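Lytic polysaccharide monooxygenase ([Kitasatospora] papulosa, PDB 6NDQ) probably cleaves crystalline polysaccharide, most likely cellulose, by copper-dependent oxidation of its glycosidic bonds. Local coordinates at residues W38-N43 with Y80-S85; F98-Y103 with F113-T118. All blocks are in the same frame, centred on the assembly; numbering follows the deposited sequence.

In the fold
Contact 1 and contact 2 lie on opposite sides of the chain's centre, with centres 22 Å apart and nearest atoms about 11 Å apart, so they do not touch. They follow one another along the chain: contact 1 is complete before F98 opens contact 2. Contact 1 belongs to the helical and loop region between strand 2-6 and strand 92-94, where the end of helix 32-40 meets the loop after helix 75-78. Contact 2 lies in the beta core, between strand 97-104 of a three-stranded sheet and strand 110-118 of the larger mixed sheet. This is consistent with the family plan of a beta-sandwich core and a largely helical and loop region between its first strands.

Contact 1. Residues W38-N43 with Y80-S85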
loop_
_atom_site.group_PDB
_atom_site.type_symbol
_atom_site.label_atom_id
_atom_site.label_comp_id
_atom_site.label_asym_id
_atom_site.label_seq_id
_atom_site.Cartn_x
_atom_site.Cartn_y
_atom_site.Cartn_z
ATOM N N TRP A 38 -8.292 -9.239 -9.320
ATOM C CA TRP A 38 -9.707 -9.211 -9.697
ATOM C C TRP A 38 -10.306 -10.623 -9.738
ATOM O O TRP A 38 -11.447 -10.838 -9.293
ATOM C CB TRP A 38 -9.868 -8.503 -11.053
ATOM C CG TRP A 38 -9.876 -6.994 -10.958
ATOM C CD1 TRP A 38 -8.867 -6.139 -11.315
ATOM C CD2 TRP A 38 -10.931 -6.161 -10.439
ATOM N NE1 TRP A 38 -9.238 -4.841 -11.080
ATOM C CE2 TRP A 38 -10.497 -4.825 -10.541
ATOM C CE3 TRP A 38 -12.204 -6.415 -9.916
ATOM C CZ2 TRP A 38 -11.300 -3.742 -10.155
ATOM C CZ3 TRP A 38 -12.996 -5.334 -9.513
ATOM C CH2 TRP A 38 -12.536 -4.022 -9.634
ATOM N N GLN A 39 -9.548 -11.599 -10.261
ATOM C CA GLN A 39 -10.007 -12.986 -10.331
ATOM C C GLN A 39 -10.296 -13.542 -8.949
ATOM O O GLN A 39 -11.347 -14.154 -8.727
ATOM C CB GLN A 39 -8.955 -13.866 -11.006
ATOM C CG GLN A 39 -8.928 -13.743 -12.530
ATOM C CD GLN A 39 -10.065 -14.529 -13.189
ATOM O OE1 GLN A 39 -10.184 -15.743 -13.018
ATOM N NE2 GLN A 39 -10.913 -13.829 -13.911
ATOM N N ALA A 40 -9.367 -13.332 -8.009
ATOM C CA ALA A 40 -9.480 -13.980 -6.703
ATOM C C ALA A 40 -10.584 -13.355 -5.863
ATOM O O ALA A 40 -11.349 -14.070 -5.194
ATOM C CB ALA A 40 -8.134 -13.932 -5.967
ATOM N N ASP A 41 -10.669 -12.021 -5.856
ATOM C CA ASP A 41 -11.714 -11.342 -5.098
ATOM C C ASP A 41 -11.888 -9.915 -5.599
ATOM O O ASP A 41 -11.135 -9.020 -5.187
ATOM C CB ASP A 41 -11.391 -11.347 -3.597
ATOM C CG ASP A 41 -12.627 -11.049 -2.726
ATOM O OD1 ASP A 41 -13.675 -10.626 -3.260
ATOM O OD2 ASP A 41 -12.539 -11.252 -1.496
ATOM N N PRO A 42 -12.877 -9.670 -6.472
ATOM C CA PRO A 42 -13.167 -8.289 -6.891
ATOM C C PRO A 42 -13.384 -7.351 -5.719
ATOM O O PRO A 42 -13.169 -6.145 -5.851
ATOM C CB PRO A 42 -14.450 -8.433 -7.728
ATOM C CG PRO A 42 -14.558 -9.878 -8.062
ATOM C CD PRO A 42 -13.918 -10.611 -6.910
ATOM N N ASN A 43 -13.794 -7.869 -4.558
ATOM C CA ASN A 43 -14.011 -6.978 -3.422
ATOM C C ASN A 43 -12.709 -6.404 -2.864
ATOM O O ASN A 43 -12.766 -5.398 -2.153
ATOM C CB ASN A 43 -14.762 -7.695 -2.300
ATOM C CG ASN A 43 -16.187 -8.002 -2.668
ATOM O OD1 ASN A 43 -16.838 -7.231 -3.369
ATOM N ND2 ASN A 43 -16.675 -9.147 -2.217
ATOM N N TYR A 80 -8.251 -9.380 0.903
ATOM C CA TYR A 80 -7.154 -8.742 0.179
ATOM C C TYR A 80 -5.965 -9.675 0.020
ATOM O O TYR A 80 -4.852 -9.194 -0.202
ATOM C CB TYR A 80 -6.726 -7.441 0.881
ATOM C CG TYR A 80 -7.887 -6.519 1.206
ATOM C CD1 TYR A 80 -8.407 -5.662 0.245
ATOM C CD2 TYR A 80 -8.478 -6.521 2.472
ATOM C CE1 TYR A 80 -9.483 -4.832 0.516
ATOM C CE2 TYR A 80 -9.567 -5.684 2.760
ATOM C CZ TYR A 80 -10.060 -4.842 1.785
ATOM O OH TYR A 80 -11.139 -4.017 2.068
ATOM N N ASP A 81 -6.182 -10.993 0.152
ATOM C CA ASP A 81 -5.105 -11.982 0.083
ATOM C C ASP A 81 -4.247 -11.740 -1.154
ATOM O O ASP A 81 -3.014 -11.748 -1.078
ATOM C CB ASP A 81 -5.684 -13.404 -0.009
ATOM C CG ASP A 81 -5.869 -14.086 1.335
ATOM O OD1 ASP A 81 -5.197 -13.685 2.312
ATOM O OD2 ASP A 81 -6.687 -15.039 1.372
ATOM N N SER A 82 -4.907 -11.539 -2.292
ATOM C CA SER A 82 -4.196 -11.509 -3.565
ATOM C C SER A 82 -3.307 -10.287 -3.728
ATOM O O SER A 82 -2.503 -10.275 -4.678
ATOM C CB SER A 82 -5.174 -11.608 -4.749
ATOM O OG SER A 82 -6.221 -10.661 -4.643
ATOM N N LEU A 83 -3.382 -9.299 -2.831
ATOM C CA LEU A 83 -2.454 -8.174 -2.896
ATOM C C LEU A 83 -1.041 -8.552 -2.462
ATOM O O LEU A 83 -0.100 -7.774 -2.700
ATOM C CB LEU A 83 -2.972 -7.009 -2.046
ATOM C CG LEU A 83 -4.413 -6.557 -2.339
ATOM C CD1 LEU A 83 -4.692 -5.291 -1.611
ATOM C CD2 LEU A 83 -4.568 -6.311 -3.881
ATOM N N ASP A 84 -0.890 -9.704 -1.793
ATOM C CA ASP A 84 0.375 -10.279 -1.353
ATOM C C ASP A 84 1.131 -10.989 -2.461
ATOM O O ASP A 84 2.281 -11.379 -2.236
ATOM C CB ASP A 84 0.147 -11.318 -0.257
ATOM C CG ASP A 84 -0.263 -10.706 1.034
ATOM O OD1 ASP A 84 0.115 -9.542 1.252
ATOM O OD2 ASP A 84 -0.980 -11.386 1.827
ATOM N N SER A 85 0.497 -11.187 -3.625
ATOM C CA SER A 85 1.092 -11.972 -4.698
ATOM C C SER A 85 2.355 -11.298 -5.240
ATOM O O SER A 85 2.507 -10.066 -5.203
ATOM C CB SER A 85 0.073 -12.171 -5.813
ATOM O OG SER A 85 -0.973 -13.007 -5.370
#
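A40 and S82 meet across a narrow front, the A40 methyl CB lying 4.0 Å from S82 CB. S82 OG lies beside the same methyl, about as far off; chi1 51° places it between the backbone N and the carbonyl carbon. This is a van der Waals touch, and the small side chains let the CA atoms of A40 and S82 come within 6.6 Å. The second touch is looser: N43 O approaches the Y80 ring obliquely, 4.3 Å from CE1. Y80 starts out pointing away from 38-43, but its ring swings back toward N43, and its hydroxyl OH is hydrogen-bonded to N47 O.

Behind these touches, D41 is the first residue to leave the helical conformation after helix 32-40, and it also caps the next one. Its OD1 accepts from N43 N at 3.0 Å, the N-H meeting it from above the carboxylate plane, 51° out of it, at a bent 147°. The opposing chain is wound into a 3-10 turn over 81-84, in which L83 N bonds to Y80 O at 3.0 Å and D84 N to D81 O at 3.0 Å. Q36, one helical turn before A40, ties the two sides further by bonding S82 O and S85 OG, while a salt bridge joins D81 to R74.

The contact thus seats the C-terminal end of helix 32-40 and the start of helix 43-46 against the loop leading from helix 75-78 to strand 92-94, with W38 facing away, packed among W18, F22, M45 and W46.

Contact 2. Residues F98-Y103 with F113-T118; sequences FTVKLY and FQVYVT
Apolar side chains alone join F98-Y103 to F113-T118. L102 and F113 make the closer pair: CD1 of the leucine comes within 3.7 Å of F113 CE1, and its second methyl, CD2, reaches the same ring carbon at 3.8 Å. With CG anti to the carbonyl carbon in both (chi1 -67° in L102, -65° in F113), the two side chains reach inward beside their own backbone N and slide past each other in opposite directions. Both methyls converge on one corner of the ring, CD1 approaching it obliquely. The valine pair is looser, with V100 CG2 4.4 Å from V115 CG1.

The F113 ring also stacks on W168 and meets Y143 edge-to-face.

Backbone hydrogen bonding runs within each sheet: V100 pairs with I151 and L102 with Y149 in one; strand 110-118 pairs antiparallel with 134-139 and 160-170 in the other. The closest CA atoms across the contact, those of V100 and V115, are 8.4 Å apart, a face-to-face spacing.

F98, V100, L102, F113, V115 and V117 all turn CB inward and are buried, though just the two pairs above touch, in the hydrophobic core of the immunoglobulin-like beta-sandwich characteristic of lytic polysaccharide monooxygenases.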
loop_
_atom_site.group_PDB
_atom_site.type_symbol
_atom_site.label_atom_id
_atom_site.label_comp_id
_atom_site.label_asym_id
_atom_site.label_seq_id
_atom_site.Cartn_x
_atom_site.Cartn_y
_atom_site.Cartn_z
ATOM N N PHE A 98 9.902 12.282 -1.870
ATOM C CA PHE A 98 8.557 12.091 -2.394
ATOM C C PHE A 98 7.560 12.288 -1.267
ATOM O O PHE A 98 7.926 12.349 -0.095
ATOM C CB PHE A 98 8.398 10.714 -3.061
ATOM C CG PHE A 98 8.562 9.534 -2.119
ATOM C CD1 PHE A 98 9.818 9.090 -1.740
ATOM C CD2 PHE A 98 7.451 8.841 -1.674
ATOM C CE1 PHE A 98 9.959 7.984 -0.891
ATOM C CE2 PHE A 98 7.583 7.742 -0.842
ATOM C CZ PHE A 98 8.828 7.312 -0.449
ATOM N N THR A 99 6.294 12.437 -1.642
ATOM C CA THR A 99 5.212 12.665 -0.698
ATOM C C THR A 99 4.221 11.515 -0.792
ATOM O O THR A 99 3.822 11.118 -1.887
ATOM C CB THR A 99 4.512 14.011 -0.968
ATOM O OG1 THR A 99 5.272 15.066 -0.372
ATOM C CG2 THR A 99 3.107 14.026 -0.394
ATOM N N VAL A 100 3.820 10.986 0.355
ATOM C CA VAL A 100 2.775 9.973 0.382
ATOM C C VAL A 100 1.473 10.685 0.702
ATOM O O VAL A 100 1.372 11.384 1.719
ATOM C CB VAL A 100 3.076 8.877 1.411
ATOM C CG1 VAL A 100 1.875 7.975 1.552
ATOM C CG2 VAL A 100 4.308 8.066 1.001
ATOM N N LYS A 101 0.484 10.513 -0.162
ATOM C CA LYS A 101 -0.776 11.240 -0.092
ATOM C C LYS A 101 -1.879 10.233 0.183
ATOM O O LYS A 101 -2.071 9.294 -0.603
ATOM C CB LYS A 101 -1.040 11.994 -1.401
ATOM C CG LYS A 101 -2.207 12.952 -1.340
ATOM C CD LYS A 101 -2.344 13.673 -2.677
ATOM C CE LYS A 101 -3.786 13.897 -3.019
ATOM N NZ LYS A 101 -4.118 15.335 -2.969
ATOM N N LEU A 102 -2.573 10.399 1.314
ATOM C CA LEU A 102 -3.721 9.566 1.631
ATOM C C LEU A 102 -5.012 10.335 1.346
ATOM O O LEU A 102 -5.036 11.576 1.321
ATOM C CB LEU A 102 -3.684 9.075 3.085
ATOM C CG LEU A 102 -2.536 8.091 3.351
ATOM C CD1 LEU A 102 -1.326 8.837 3.887
ATOM C CD2 LEU A 102 -2.908 6.890 4.275
ATOM N N TYR A 103 -6.066 9.577 1.052
ATOM C CA TYR A 103 -7.420 10.096 0.956
ATOM C C TYR A 103 -8.282 9.414 2.013
ATOM O O TYR A 103 -8.300 8.181 2.102
ATOM C CB TYR A 103 -8.002 9.880 -0.445
ATOM C CG TYR A 103 -9.411 10.383 -0.532
ATOM C CD1 TYR A 103 -9.681 11.742 -0.426
ATOM C CD2 TYR A 103 -10.471 9.510 -0.685
ATOM C CE1 TYR A 103 -10.967 12.217 -0.492
ATOM C CE2 TYR A 103 -11.766 9.980 -0.750
ATOM C CZ TYR A 103 -12.007 11.336 -0.654
ATOM O OH TYR A 103 -13.297 11.825 -0.719
ATOM N N PHE A 113 1.608 8.176 11.370
ATOM C CA PHE A 113 1.911 7.377 10.195
ATOM C C PHE A 113 3.337 6.851 10.276
ATOM O O PHE A 113 4.261 7.584 10.656
ATOM C CB PHE A 113 1.807 8.199 8.924
ATOM C CG PHE A 113 0.429 8.696 8.610
ATOM C CD1 PHE A 113 -0.457 7.914 7.888
ATOM C CD2 PHE A 113 0.044 9.966 8.979
ATOM C CE1 PHE A 113 -1.721 8.380 7.560
ATOM C CE2 PHE A 113 -1.216 10.449 8.659
ATOM C CZ PHE A 113 -2.109 9.654 7.951
ATOM N N GLN A 114 3.529 5.609 9.844
ATOM C CA GLN A 114 4.852 5.069 9.559
ATOM C C GLN A 114 4.951 4.788 8.069
ATOM O O GLN A 114 4.031 4.208 7.486
ATOM C CB GLN A 114 5.104 3.802 10.360
ATOM C CG GLN A 114 5.132 4.089 11.858
ATOM C CD GLN A 114 5.249 2.835 12.696
ATOM O OE1 GLN A 114 4.877 1.748 12.263
ATOM N NE2 GLN A 114 5.777 2.978 13.900
ATOM N N VAL A 115 6.037 5.231 7.445
ATOM C CA VAL A 115 6.320 4.878 6.058
ATOM C C VAL A 115 7.610 4.077 6.044
ATOM O O VAL A 115 8.645 4.546 6.538
ATOM C CB VAL A 115 6.427 6.108 5.150
ATOM C CG1 VAL A 115 6.733 5.660 3.707
ATOM C CG2 VAL A 115 5.134 6.901 5.205
ATOM N N TYR A 116 7.542 2.867 5.495
ATOM C CA TYR A 116 8.688 1.997 5.268
ATOM C C TYR A 116 8.924 1.889 3.769
ATOM O O TYR A 116 7.996 2.061 2.974
ATOM C CB TYR A 116 8.451 0.589 5.823
ATOM C CG TYR A 116 8.210 0.486 7.307
ATOM C CD1 TYR A 116 6.948 0.692 7.835
ATOM C CD2 TYR A 116 9.246 0.152 8.159
ATOM C CE1 TYR A 116 6.714 0.587 9.212
ATOM C CE2 TYR A 116 9.031 0.028 9.526
ATOM C CZ TYR A 116 7.766 0.258 10.040
ATOM O OH TYR A 116 7.563 0.141 11.400
ATOM N N VAL A 117 10.163 1.576 3.382
ATOM C CA VAL A 117 10.436 1.212 1.995
ATOM C C VAL A 117 11.298 -0.045 1.965
ATOM O O VAL A 117 12.116 -0.267 2.863
ATOM C CB VAL A 117 11.113 2.362 1.237
ATOM C CG1 VAL A 117 12.560 2.541 1.694
ATOM C CG2 VAL A 117 11.059 2.086 -0.267
ATOM N N THR A 118 11.090 -0.888 0.935
ATOM C CA THR A 118 11.931 -2.071 0.756
ATOM C C THR A 118 13.396 -1.677 0.542
ATOM O O THR A 118 13.711 -0.735 -0.191
ATOM C CB THR A 118 11.441 -2.956 -0.421
ATOM O OG1 THR A 118 11.422 -2.228 -1.669
ATOM C CG2 THR A 118 10.068 -3.526 -0.159
#